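PDB 5VXV: peroxisomal membrane protein PEX15 from Saccharomyces cerevisiae, which anchors the Pex1 and Pex6 ATPases to the peroxisome membrane, so that their complex can extract the PEX5 receptor, this chain being part of the anchor's predicted cytoplasmic region. Local coordinates for residues I83-L88 against N95-C100; L120-I125 against F155-K160; D128-Y133 against Q147-I152; A173-K176 against K180-P183; L188-D193 against E197-N202. All blocks are in the same frame, centred on the assembly; numbering follows the deposited sequence.

Contact 1: I83-L88 against N95-C100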
# COMPACT_ATOMS: atom_id res chain seq x y z
N ILE A 83 12.64 5.17 -4.06
CA ILE A 83 12.51 6.45 -3.37
C ILE A 83 11.62 6.31 -2.15
O ILE A 83 11.97 6.76 -1.05
CB ILE A 83 11.97 7.52 -4.33
CG1 ILE A 83 12.96 7.79 -5.46
CG2 ILE A 83 11.66 8.82 -3.57
CD1 ILE A 83 12.41 8.65 -6.58
N ILE A 84 10.45 5.69 -2.32
CA ILE A 84 9.47 5.64 -1.23
C ILE A 84 9.91 4.66 -0.16
O ILE A 84 9.93 4.99 1.04
CB ILE A 84 8.08 5.30 -1.79
CG1 ILE A 84 7.58 6.48 -2.64
CG2 ILE A 84 7.10 5.00 -0.66
CD1 ILE A 84 6.25 6.26 -3.32
N LEU A 85 10.28 3.44 -0.55
CA LEU A 85 10.76 2.47 0.44
C LEU A 85 12.09 2.89 1.05
O LEU A 85 12.45 2.40 2.12
CB LEU A 85 10.88 1.08 -0.19
CG LEU A 85 9.60 0.25 -0.26
CD1 LEU A 85 8.51 0.94 -1.05
CD2 LEU A 85 9.90 -1.13 -0.85
N GLY A 86 12.82 3.81 0.39
CA GLY A 86 14.08 4.27 0.92
C GLY A 86 13.97 5.24 2.08
O GLY A 86 14.95 5.43 2.81
N ASP A 87 12.80 5.85 2.27
CA ASP A 87 12.56 6.74 3.41
C ASP A 87 11.82 5.93 4.47
O ASP A 87 10.59 5.95 4.54
CB ASP A 87 11.78 7.98 3.00
CG ASP A 87 11.65 8.98 4.13
OD1 ASP A 87 12.06 8.65 5.27
OD2 ASP A 87 11.14 10.09 3.90
N LEU A 88 12.58 5.21 5.29
CA LEU A 88 11.98 4.38 6.32
C LEU A 88 11.27 5.18 7.40
O LEU A 88 10.53 4.59 8.20
CB LEU A 88 13.05 3.49 6.96
CG LEU A 88 13.79 2.52 6.02
CD1 LEU A 88 14.82 1.72 6.80
CD2 LEU A 88 12.82 1.59 5.30
N ASN A 95 2.96 2.55 2.99
CA ASN A 95 1.71 1.79 2.99
C ASN A 95 0.76 2.28 1.90
O ASN A 95 0.11 1.47 1.23
CB ASN A 95 1.05 1.88 4.37
CG ASN A 95 1.83 1.13 5.43
OD1 ASN A 95 2.70 0.31 5.12
ND2 ASN A 95 1.53 1.40 6.69
N LYS A 96 0.67 3.60 1.71
CA LYS A 96 -0.14 4.13 0.61
C LYS A 96 0.36 3.60 -0.73
O LYS A 96 -0.44 3.20 -1.59
CB LYS A 96 -0.12 5.66 0.61
CG LYS A 96 -0.88 6.30 1.76
CD LYS A 96 -0.98 7.81 1.58
CE LYS A 96 -1.71 8.45 2.75
NZ LYS A 96 -1.90 9.92 2.59
N PHE A 97 1.68 3.58 -0.93
CA PHE A 97 2.23 3.08 -2.19
C PHE A 97 1.83 1.63 -2.42
O PHE A 97 1.39 1.27 -3.52
CB PHE A 97 3.76 3.23 -2.18
CG PHE A 97 4.42 2.62 -3.38
CD1 PHE A 97 4.57 3.35 -4.55
CD2 PHE A 97 4.90 1.32 -3.34
CE1 PHE A 97 5.17 2.79 -5.66
CE2 PHE A 97 5.51 0.76 -4.44
CZ PHE A 97 5.64 1.49 -5.60
N PHE A 98 1.98 0.78 -1.40
CA PHE A 98 1.59 -0.62 -1.57
C PHE A 98 0.11 -0.74 -1.90
O PHE A 98 -0.28 -1.55 -2.75
CB PHE A 98 1.93 -1.42 -0.30
CG PHE A 98 3.40 -1.71 -0.13
CD1 PHE A 98 4.19 -2.06 -1.21
CD2 PHE A 98 3.99 -1.63 1.12
CE1 PHE A 98 5.54 -2.33 -1.05
CE2 PHE A 98 5.34 -1.90 1.28
CZ PHE A 98 6.11 -2.25 0.19
N ARG A 99 -0.74 0.07 -1.26
CA ARG A 99 -2.17 0.01 -1.56
C ARG A 99 -2.43 0.41 -3.01
O ARG A 99 -3.34 -0.13 -3.66
CB ARG A 99 -2.96 0.91 -0.61
CG ARG A 99 -3.07 0.34 0.80
CD ARG A 99 -4.19 1.02 1.59
NE ARG A 99 -3.89 2.42 1.90
CZ ARG A 99 -3.34 2.84 3.03
NH1 ARG A 99 -3.01 1.99 4.00
NH2 ARG A 99 -3.11 4.14 3.20
N CYS A 100 -1.65 1.35 -3.55
CA CYS A 100 -1.81 1.74 -4.95
C CYS A 100 -1.40 0.61 -5.88
O CYS A 100 -2.06 0.37 -6.90
CB CYS A 100 -1.00 3.00 -5.24
SG CYS A 100 -1.67 4.49 -4.46
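F97 reaches across to I84 and L85, and can be followed outward from its CB, which already touches I84, lying 4.1 Å from I84 CG2. With CG anti to the backbone N (chi1 175°), the ring is carried away from its own helix toward the preceding one, and its CG and CD1 come obliquely against the isoleucine tip. The tightest approach falls here, 3.6 Å between F97 CD1 and I84 CD1 in the conformer described, I84 being modelled in two. On the other side of the ring, F97 CD2 has L85 CD1 at 4.3 Å, so the two neighbouring aliphatic residues share one phenylalanine. Helices 75-86 and 91-108 follow each other in the chain across a short connection, and this apolar patch joins the end of the first to the middle of the second within an all-helical domain. The F97 ring also packs on C77, T80 and R81, earlier in helix 75-86. One residue further on, F98 meets the same L85 with its outermost atom: F98 CZ is 4.1 Å from L85 CD2, and the two side chains cross at about a right angle. L85 in turn leans on F129 of helix 112-136, and F98 on M126 there.

Contact 2: L120-I125 against F155-K160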
# COMPACT_ATOMS: atom_id res chain seq x y z
N LEU A 120 1.98 -12.56 -6.46
CA LEU A 120 3.15 -13.24 -5.92
C LEU A 120 4.37 -12.32 -5.92
O LEU A 120 5.15 -12.32 -4.96
CB LEU A 120 3.45 -14.51 -6.72
CG LEU A 120 2.85 -15.81 -6.16
CD1 LEU A 120 1.35 -15.68 -5.93
CD2 LEU A 120 3.15 -16.99 -7.09
N GLU A 121 4.54 -11.53 -6.98
CA GLU A 121 5.63 -10.55 -7.00
C GLU A 121 5.48 -9.55 -5.86
O GLU A 121 6.47 -9.21 -5.20
CB GLU A 121 5.66 -9.82 -8.34
CG GLU A 121 6.11 -10.67 -9.52
CD GLU A 121 6.23 -9.87 -10.80
OE1 GLU A 121 6.40 -8.63 -10.71
OE2 GLU A 121 6.14 -10.47 -11.89
N LEU A 122 4.27 -9.06 -5.63
CA LEU A 122 4.04 -8.10 -4.56
C LEU A 122 4.32 -8.73 -3.20
O LEU A 122 4.88 -8.08 -2.31
CB LEU A 122 2.61 -7.57 -4.62
CG LEU A 122 2.22 -6.58 -3.52
CD1 LEU A 122 3.07 -5.31 -3.61
CD2 LEU A 122 0.75 -6.25 -3.62
N GLU A 123 3.91 -9.99 -3.01
CA GLU A 123 4.18 -10.67 -1.75
C GLU A 123 5.67 -10.65 -1.42
O GLU A 123 6.07 -10.34 -0.30
CB GLU A 123 3.66 -12.11 -1.81
CG GLU A 123 2.15 -12.22 -1.74
CD GLU A 123 1.66 -13.64 -1.96
OE1 GLU A 123 2.46 -14.49 -2.40
OE2 GLU A 123 0.47 -13.90 -1.70
N SER A 124 6.51 -10.98 -2.41
CA SER A 124 7.95 -10.98 -2.19
C SER A 124 8.46 -9.58 -1.89
O SER A 124 9.27 -9.39 -0.97
CB SER A 124 8.67 -11.56 -3.41
OG SER A 124 8.34 -12.93 -3.59
N ILE A 125 8.01 -8.59 -2.66
CA ILE A 125 8.44 -7.21 -2.42
C ILE A 125 8.10 -6.78 -1.00
O ILE A 125 8.93 -6.20 -0.29
CB ILE A 125 7.81 -6.27 -3.47
CG1 ILE A 125 8.48 -6.48 -4.83
CG2 ILE A 125 7.92 -4.81 -3.04
CD1 ILE A 125 7.74 -5.85 -5.99
N PHE A 155 -4.70 -8.73 4.89
CA PHE A 155 -6.09 -8.54 4.50
C PHE A 155 -6.23 -8.16 3.03
O PHE A 155 -7.20 -8.56 2.37
CB PHE A 155 -6.75 -7.49 5.39
CG PHE A 155 -6.85 -7.89 6.83
CD1 PHE A 155 -7.41 -9.12 7.18
CD2 PHE A 155 -6.39 -7.06 7.83
CE1 PHE A 155 -7.50 -9.50 8.51
CE2 PHE A 155 -6.48 -7.44 9.16
CZ PHE A 155 -7.04 -8.66 9.50
N GLN A 156 -5.30 -7.37 2.49
CA GLN A 156 -5.42 -6.94 1.10
C GLN A 156 -4.75 -7.90 0.12
O GLN A 156 -5.24 -8.07 -1.00
CB GLN A 156 -4.85 -5.53 0.92
CG GLN A 156 -5.56 -4.48 1.77
CD GLN A 156 -5.54 -3.10 1.14
OE1 GLN A 156 -5.45 -2.97 -0.08
NE2 GLN A 156 -5.63 -2.07 1.97
N VAL A 157 -3.65 -8.54 0.52
CA VAL A 157 -2.91 -9.39 -0.40
C VAL A 157 -3.32 -10.85 -0.21
O VAL A 157 -3.84 -11.48 -1.13
CB VAL A 157 -1.39 -9.21 -0.24
CG1 VAL A 157 -0.63 -10.03 -1.26
CG2 VAL A 157 -1.02 -7.73 -0.37
N LYS A 158 -3.09 -11.40 0.99
CA LYS A 158 -3.36 -12.82 1.19
C LYS A 158 -4.85 -13.12 1.09
O LYS A 158 -5.25 -14.16 0.55
CB LYS A 158 -2.81 -13.30 2.54
CG LYS A 158 -1.32 -13.07 2.76
CD LYS A 158 -0.44 -13.60 1.63
CE LYS A 158 -0.57 -15.10 1.42
NZ LYS A 158 0.52 -15.63 0.56
N VAL A 159 -5.70 -12.23 1.60
CA VAL A 159 -7.15 -12.43 1.57
C VAL A 159 -7.72 -11.94 0.25
O VAL A 159 -8.20 -12.74 -0.56
CB VAL A 159 -7.82 -11.73 2.77
CG1 VAL A 159 -9.35 -11.69 2.61
CG2 VAL A 159 -7.45 -12.42 4.07
N LYS A 160 -7.68 -10.63 0.01
CA LYS A 160 -8.46 -10.05 -1.08
C LYS A 160 -7.91 -10.45 -2.45
O LYS A 160 -8.65 -10.95 -3.30
CB LYS A 160 -8.50 -8.53 -0.94
CG LYS A 160 -9.36 -7.85 -2.00
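E123 and V157 face each other where helices 112-136 and 143-161 pack as an antiparallel pair, their short segments crossing at -140° with axes 10.5 Å apart. The aliphatic part of the glutamate lies against the valine, E123 CG 3.6 Å from V157 CG1. Beside it the other valine methyl, V157 CG2, meets L122 CD2 at 4.0 Å, and this buried end is backed by I102 of helix 91-108. The polar end is a salt bridge: K158 NZ donates to E123 OE2 at 2.8 Å, approaching from 63° above the carboxylate plane. The lysine gets there by folding at chi2 and chi3, which lays its CD and CE over the same oxygen. OE2 is also hydrogen-bonded to H162 NE2, so two groups from the end of helix 143-161 and just beyond grip one atom. Without the carboxylate, as with an alanine here, K158 and H162 would probably lose their shared partner and one side of V157 its cover. M170 of helix 168-177 also touches K158. The backbone carrying V157 and K158 is itself unusual, winding in a wider pi-type turn in which K160 N bonds to F155 O at 3.2 Å.

Contact 3: D128-Y133 against Q147-I152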
# COMPACT_ATOMS: atom_id res chain seq x y z
N ASP A 128 10.04 -8.94 1.77
CA ASP A 128 11.42 -8.46 1.80
C ASP A 128 11.51 -7.12 2.51
O ASP A 128 12.43 -6.89 3.30
CB ASP A 128 11.99 -8.35 0.38
CG ASP A 128 12.36 -9.69 -0.22
OD1 ASP A 128 12.50 -10.68 0.53
OD2 ASP A 128 12.52 -9.75 -1.46
N PHE A 129 10.58 -6.21 2.23
CA PHE A 129 10.65 -4.90 2.86
C PHE A 129 10.38 -4.98 4.35
O PHE A 129 11.00 -4.26 5.14
CB PHE A 129 9.67 -3.92 2.23
CG PHE A 129 9.59 -2.63 2.98
CD1 PHE A 129 10.60 -1.69 2.86
CD2 PHE A 129 8.55 -2.38 3.85
CE1 PHE A 129 10.56 -0.53 3.58
CE2 PHE A 129 8.50 -1.21 4.57
CZ PHE A 129 9.51 -0.28 4.44
N ILE A 130 9.43 -5.83 4.76
CA ILE A 130 9.15 -5.98 6.19
C ILE A 130 10.42 -6.36 6.94
O ILE A 130 10.70 -5.82 8.02
CB ILE A 130 8.02 -7.00 6.40
CG1 ILE A 130 6.69 -6.44 5.89
CG2 ILE A 130 7.88 -7.36 7.88
CD1 ILE A 130 5.59 -7.47 5.75
N PHE A 131 11.21 -7.28 6.38
CA PHE A 131 12.46 -7.65 7.03
C PHE A 131 13.40 -6.46 7.12
O PHE A 131 14.02 -6.22 8.17
CB PHE A 131 13.13 -8.80 6.28
CG PHE A 131 14.48 -9.18 6.84
CD1 PHE A 131 14.59 -10.12 7.85
CD2 PHE A 131 15.64 -8.57 6.37
CE1 PHE A 131 15.82 -10.46 8.37
CE2 PHE A 131 16.87 -8.91 6.90
CZ PHE A 131 16.96 -9.86 7.90
N VAL A 132 13.54 -5.71 6.03
CA VAL A 132 14.39 -4.52 6.04
C VAL A 132 13.93 -3.57 7.14
O VAL A 132 14.74 -3.03 7.90
CB VAL A 132 14.38 -3.83 4.66
CG1 VAL A 132 15.07 -2.47 4.73
CG2 VAL A 132 15.06 -4.71 3.63
N TYR A 133 12.61 -3.34 7.23
CA TYR A 133 12.11 -2.33 8.15
C TYR A 133 12.37 -2.73 9.60
O TYR A 133 12.88 -1.92 10.39
CB TYR A 133 10.62 -2.08 7.93
CG TYR A 133 10.11 -0.96 8.81
CD1 TYR A 133 10.29 0.37 8.46
CD2 TYR A 133 9.49 -1.24 10.02
CE1 TYR A 133 9.84 1.39 9.28
CE2 TYR A 133 9.04 -0.23 10.84
CZ TYR A 133 9.22 1.08 10.47
OH TYR A 133 8.78 2.09 11.30
N GLN A 147 1.83 -2.00 12.25
CA GLN A 147 0.58 -2.74 12.30
C GLN A 147 -0.16 -2.62 10.97
O GLN A 147 -0.64 -3.62 10.42
CB GLN A 147 -0.31 -2.25 13.44
CG GLN A 147 -1.64 -3.01 13.53
CD GLN A 147 -2.62 -2.42 14.53
OE1 GLN A 147 -2.35 -1.40 15.16
NE2 GLN A 147 -3.77 -3.06 14.66
N GLU A 148 -0.27 -1.40 10.44
CA GLU A 148 -0.98 -1.20 9.19
C GLU A 148 -0.32 -1.97 8.05
O GLU A 148 -1.00 -2.56 7.21
CB GLU A 148 -1.05 0.29 8.85
CG GLU A 148 -1.85 0.60 7.58
CD GLU A 148 -1.96 2.09 7.29
OE1 GLU A 148 -0.93 2.72 6.99
OE2 GLU A 148 -3.09 2.62 7.36
N LEU A 149 1.01 -1.96 8.01
CA LEU A 149 1.74 -2.65 6.95
C LEU A 149 1.43 -4.14 6.96
O LEU A 149 1.16 -4.74 5.91
CB LEU A 149 3.24 -2.40 7.11
CG LEU A 149 4.17 -3.18 6.18
CD1 LEU A 149 3.90 -2.84 4.72
CD2 LEU A 149 5.62 -2.90 6.54
N ILE A 150 1.47 -4.77 8.13
CA ILE A 150 1.20 -6.20 8.20
C ILE A 150 -0.25 -6.48 7.83
O ILE A 150 -0.57 -7.48 7.18
CB ILE A 150 1.55 -6.76 9.59
CG1 ILE A 150 3.00 -6.44 9.95
CG2 ILE A 150 1.31 -8.26 9.63
CD1 ILE A 150 4.03 -6.97 8.97
N GLU A 151 -1.17 -5.59 8.23
CA GLU A 151 -2.57 -5.83 7.94
C GLU A 151 -2.88 -5.62 6.46
O GLU A 151 -3.78 -6.28 5.92
CB GLU A 151 -3.44 -4.95 8.84
CG GLU A 151 -3.38 -5.41 10.30
CD GLU A 151 -4.42 -4.77 11.19
OE1 GLU A 151 -5.15 -3.88 10.71
OE2 GLU A 151 -4.51 -5.17 12.37
N ILE A 152 -2.14 -4.76 5.76
CA ILE A 152 -2.24 -4.71 4.30
C ILE A 152 -1.84 -6.06 3.71
O ILE A 152 -2.55 -6.63 2.88
CB ILE A 152 -1.37 -3.58 3.73
CG1 ILE A 152 -1.93 -2.21 4.12
CG2 ILE A 152 -1.31 -3.68 2.20
CD1 ILE A 152 -0.98 -1.06 3.83
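L149 and I150 of helix 143-161 press against F129 and I130 of helix 112-136, two neighbours in sequence meeting two neighbours. The helices run almost antiparallel, 163° between the short segments, with axes 11.5 Å apart. Along the second segment, Q147 comes first and turns to its own helix: Q147 NE2 donates to E151 OE2 at 3.2 Å, the acceptor lying close to the amide plane. E148 points to helix 91-108, where OE1 takes a hydrogen bond from N95 ND2 and OE2 has a long, weak ion pair with R99. L149 then enters the interface. Its CG stands anti to the backbone N (chi1 173°), which pushes CD2 between two partners: L149 CD2 lies 3.8 Å from I130 CG1, the side chains sliding past each other in opposite directions, and 3.9 Å from F129 CE2, at the edge of the ring and near its plane. I150 follows, bent at chi2 (-58°), and brings its CD1 to 3.6 Å from I130 CD1 while also brushing I130 CG2. Shortening I130 to an alanine is likely to open a gap before L149 and I150, which its CG1, CG2 and CD1 now fill. E151 OE2 has a second partner in S203 OG, and I152 packs on M126. Within the interface every touching group is a buried hydrocarbon, so cohesion there rests on close fit and exclusion of water, whereas the hydrogen bonds of the Q147, E148 and E151 side chains go to their own helix or to other helices.

Contact 4: A173-K176 against K180-P183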
# COMPACT_ATOMS: atom_id res chain seq x y z
N ALA A 173 1.99 -18.19 9.15
CA ALA A 173 2.77 -18.54 7.96
C ALA A 173 3.79 -17.45 7.64
O ALA A 173 4.95 -17.74 7.34
CB ALA A 173 1.85 -18.78 6.77
N LEU A 174 3.36 -16.19 7.68
CA LEU A 174 4.29 -15.09 7.45
C LEU A 174 5.43 -15.12 8.46
O LEU A 174 6.60 -14.91 8.10
CB LEU A 174 3.54 -13.76 7.51
CG LEU A 174 4.40 -12.49 7.40
CD1 LEU A 174 5.15 -12.44 6.08
CD2 LEU A 174 3.51 -11.26 7.56
N CYS A 175 5.11 -15.38 9.72
CA CYS A 175 6.14 -15.43 10.76
C CYS A 175 7.12 -16.57 10.57
O CYS A 175 8.25 -16.48 11.06
CB CYS A 175 5.47 -15.52 12.13
SG CYS A 175 4.63 -14.01 12.62
N LYS A 176 6.72 -17.65 9.89
CA LYS A 176 7.66 -18.74 9.62
C LYS A 176 8.60 -18.40 8.47
O LYS A 176 9.74 -18.88 8.46
CB LYS A 176 6.90 -20.03 9.32
CG LYS A 176 6.21 -20.64 10.54
CD LYS A 176 5.46 -21.91 10.19
CE LYS A 176 4.84 -22.56 11.42
N LYS A 180 12.20 -13.26 12.33
CA LYS A 180 12.35 -12.10 13.21
C LYS A 180 11.02 -11.42 13.53
O LYS A 180 10.99 -10.57 14.42
CB LYS A 180 13.28 -11.07 12.59
CG LYS A 180 14.77 -11.37 12.70
CD LYS A 180 15.60 -10.19 12.22
CE LYS A 180 17.08 -10.51 12.19
NZ LYS A 180 17.91 -9.30 11.91
N LEU A 181 9.94 -11.78 12.84
CA LEU A 181 8.74 -10.94 12.87
C LEU A 181 7.97 -11.07 14.18
O LEU A 181 7.69 -10.07 14.84
CB LEU A 181 7.83 -11.27 11.68
CG LEU A 181 6.63 -10.34 11.52
CD1 LEU A 181 7.06 -8.89 11.37
CD2 LEU A 181 5.78 -10.77 10.34
N SER A 182 7.60 -12.29 14.56
CA SER A 182 6.82 -12.45 15.78
C SER A 182 7.55 -11.88 16.99
O SER A 182 6.92 -11.15 17.78
CB SER A 182 6.47 -13.93 15.99
OG SER A 182 5.78 -14.12 17.22
N PRO A 183 8.84 -12.15 17.21
CA PRO A 183 9.54 -11.49 18.33
C PRO A 183 9.41 -9.97 18.32
O PRO A 183 9.16 -9.37 19.36
CB PRO A 183 11.00 -11.94 18.14
CG PRO A 183 10.91 -13.22 17.40
CD PRO A 183 9.71 -13.11 16.51
O HOH W 1 8.33 -14.82 13.41
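The carbonyl of C175 and the amide of S182 are bridged by water 1, which accepts from S182 N at 2.9 Å and lies at an equal 2.9 Å from C175 O. S182 lies near the start of helix 181-187, where amides often lack a partner within the helix, and the water serves its N-H. Close by, the thiol of C175 lies alongside the serine, C175 SG 3.8 Å from S182 CB, with S182 N only slightly further off. The hydroxyl is turned another way: S182 OG, anti to the backbone N (chi1 176°), is directed to E197 OE2 of helix 196-217 and hydrogen-bonded to it, so the serine uses its amide for the water and its hydroxyl for that helix. The two segments form the corner between two consecutive helices, 168-177 and 181-187, joined by a brief turn. At the outgoing end of the first helix the backbone bond from K176 N to A173 O, 3.1 Å, is weak, and L174 O is taken by T177 OG1. Inside the corner lies an apolar contact. L181 CD2 meets the branch of L174, 3.6 Å from L174 CD2 and 3.7 Å from L174 CG, the two leucines crossing at an oblique angle, and the same L181 CD2 stands 4.1 Å from C175 SG. Both leucines are buried, and L181 continues inward to I130 of helix 112-136, while K180 touches F131, I134 and T135 of that helix.

Contact 5: L188-D193 against E197-N202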
# COMPACT_ATOMS: atom_id res chain seq x y z
N LEU A 188 6.51 -4.99 20.85
CA LEU A 188 6.11 -3.61 20.62
C LEU A 188 4.63 -3.47 20.93
O LEU A 188 3.83 -4.34 20.58
CB LEU A 188 6.39 -3.20 19.17
CG LEU A 188 7.85 -3.28 18.75
CD1 LEU A 188 7.97 -3.19 17.24
CD2 LEU A 188 8.66 -2.17 19.41
N TYR A 189 4.27 -2.36 21.59
CA TYR A 189 2.95 -2.23 22.19
C TYR A 189 2.20 -1.03 21.61
O TYR A 189 2.75 0.07 21.52
CB TYR A 189 3.07 -2.11 23.71
CG TYR A 189 3.54 -3.39 24.32
CD1 TYR A 189 2.65 -4.40 24.63
CD2 TYR A 189 4.89 -3.61 24.57
CE1 TYR A 189 3.07 -5.59 25.19
CE2 TYR A 189 5.33 -4.80 25.12
CZ TYR A 189 4.42 -5.79 25.42
OH TYR A 189 4.85 -6.97 25.98
N LEU A 190 0.95 -1.28 21.23
CA LEU A 190 0.02 -0.21 20.87
C LEU A 190 -0.60 0.41 22.11
O LEU A 190 -0.93 1.60 22.11
CB LEU A 190 -1.07 -0.77 19.96
CG LEU A 190 -0.56 -1.18 18.58
CD1 LEU A 190 -1.36 -2.34 18.00
CD2 LEU A 190 -0.60 0.01 17.64
N SER A 191 -0.77 -0.38 23.17
CA SER A 191 -1.24 0.08 24.46
C SER A 191 -0.77 -0.93 25.49
O SER A 191 -0.19 -1.96 25.15
CB SER A 191 -2.77 0.25 24.47
OG SER A 191 -3.41 -0.96 24.12
N LYS A 192 -1.03 -0.63 26.76
CA LYS A 192 -0.60 -1.53 27.82
C LYS A 192 -1.18 -2.92 27.59
O LYS A 192 -2.39 -3.09 27.42
CB LYS A 192 -1.03 -1.00 29.19
CG LYS A 192 -0.48 -1.83 30.35
CD LYS A 192 -0.84 -1.25 31.70
CE LYS A 192 -0.32 -2.12 32.83
N ASP A 193 -0.30 -3.92 27.58
CA ASP A 193 -0.68 -5.32 27.44
C ASP A 193 -1.34 -5.63 26.10
O ASP A 193 -2.00 -6.66 25.96
CB ASP A 193 -1.60 -5.76 28.59
CG ASP A 193 -0.93 -5.66 29.94
OD1 ASP A 193 0.32 -5.76 29.99
OD2 ASP A 193 -1.64 -5.49 30.96
N GLU A 197 1.36 -7.86 17.71
CA GLU A 197 0.89 -9.21 17.42
C GLU A 197 -0.51 -9.43 17.97
O GLU A 197 -1.39 -9.96 17.27
CB GLU A 197 1.85 -10.25 18.00
CG GLU A 197 1.37 -11.68 17.78
CD GLU A 197 2.47 -12.71 17.98
OE1 GLU A 197 2.38 -13.49 18.95
OE2 GLU A 197 3.41 -12.74 17.17
N ASP A 198 -0.75 -9.02 19.22
CA ASP A 198 -2.08 -9.13 19.80
C ASP A 198 -3.11 -8.43 18.92
O ASP A 198 -4.17 -8.99 18.62
CB ASP A 198 -2.10 -8.53 21.21
CG ASP A 198 -1.19 -9.25 22.18
OD1 ASP A 198 -0.92 -10.45 21.98
OD2 ASP A 198 -0.74 -8.60 23.16
N ALA A 199 -2.80 -7.21 18.49
CA ALA A 199 -3.76 -6.43 17.71
C ALA A 199 -4.04 -7.08 16.36
O ALA A 199 -5.20 -7.12 15.92
CB ALA A 199 -3.23 -5.01 17.52
N ILE A 200 -3.01 -7.58 15.68
CA ILE A 200 -3.21 -8.20 14.38
C ILE A 200 -4.09 -9.43 14.51
O ILE A 200 -5.02 -9.64 13.72
CB ILE A 200 -1.85 -8.54 13.73
CG1 ILE A 200 -1.10 -7.25 13.38
CG2 ILE A 200 -2.03 -9.40 12.48
CD1 ILE A 200 0.34 -7.47 13.00
N LEU A 201 -3.81 -10.28 15.50
CA LEU A 201 -4.62 -11.48 15.68
C LEU A 201 -6.06 -11.12 16.01
O LEU A 201 -7.00 -11.78 15.53
CB LEU A 201 -4.01 -12.36 16.77
CG LEU A 201 -2.65 -12.97 16.41
CD1 LEU A 201 -1.95 -13.51 17.64
CD2 LEU A 201 -2.81 -14.06 15.36
N ASN A 202 -6.27 -10.08 16.81
CA ASN A 202 -7.63 -9.62 17.09
C ASN A 202 -8.31 -9.12 15.82
O ASN A 202 -9.49 -9.40 15.58
CB ASN A 202 -7.61 -8.52 18.15
CG ASN A 202 -9.00 -8.05 18.53
OD1 ASN A 202 -9.77 -8.78 19.16
ND2 ASN A 202 -9.34 -6.82 18.14
O HOH W 2 -3.56 -8.33 24.63
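L190 lays its CD1 methyl on the methyl of A199, and the distance from L190 CD1 to A199 CB, 3.3 Å, is shorter than two such carbons usually keep; the exact closeness is doubtful, and the leucine's chi2 of 149° falls away from a staggered value. The small side chain of A199 is consistent with the loop's close approach to helix 196-217. Q147 of helix 143-161 touches both residues, and V143 adds a further apolar surface to L190. The 188-193 segment is the loop leading from helix 181-187 to the short strand 194-195; L190 and S191 both face V194 as a classic beta bulge, and the backbone of L188 bonds to I196. The far end of the loop comes back to the helix through water. D193 O and D198 OD2 are 3.6 Å apart, and water 2 donates to both: to D193 O at 2.6 Å, and to D198 OD2 at a weak 3.2 Å. The stronger partner of D198 OD2 is the backbone N of S195, just ahead of the helix. That bond, an acid in the first turn accepting from the N-H of the residue before the helix, resembles one half of a capping box. Further round the helix, E197 OE2 receives a hydrogen bond from Y171 OH, and I200 packs on L185.

In the fold
Contacts 2 and 3 belong to the same antiparallel helix pair, 112-136 with 143-161, their centres about 11 Å apart; along the chain contact 3 is nested inside the loop that contact 2 closes. Contact 1, between helices 75-86 and 91-108, adjoins this pair through F98 on L122 and I125 and a probable hydrogen bond between N95 and E148; its centre is about 11 Å from that of contact 3. Contacts 3, 4 and 5 lie on the same side of the chain's centre. Centre to centre, contact 4 is about 11 Å from contact 3, and contact 5 about 15 Å from either. Helix 143-161 touches contact 4 through I150 and contact 5 through Q147 and I150. Contacts 1 and 5, about 23 Å between centres, do not touch.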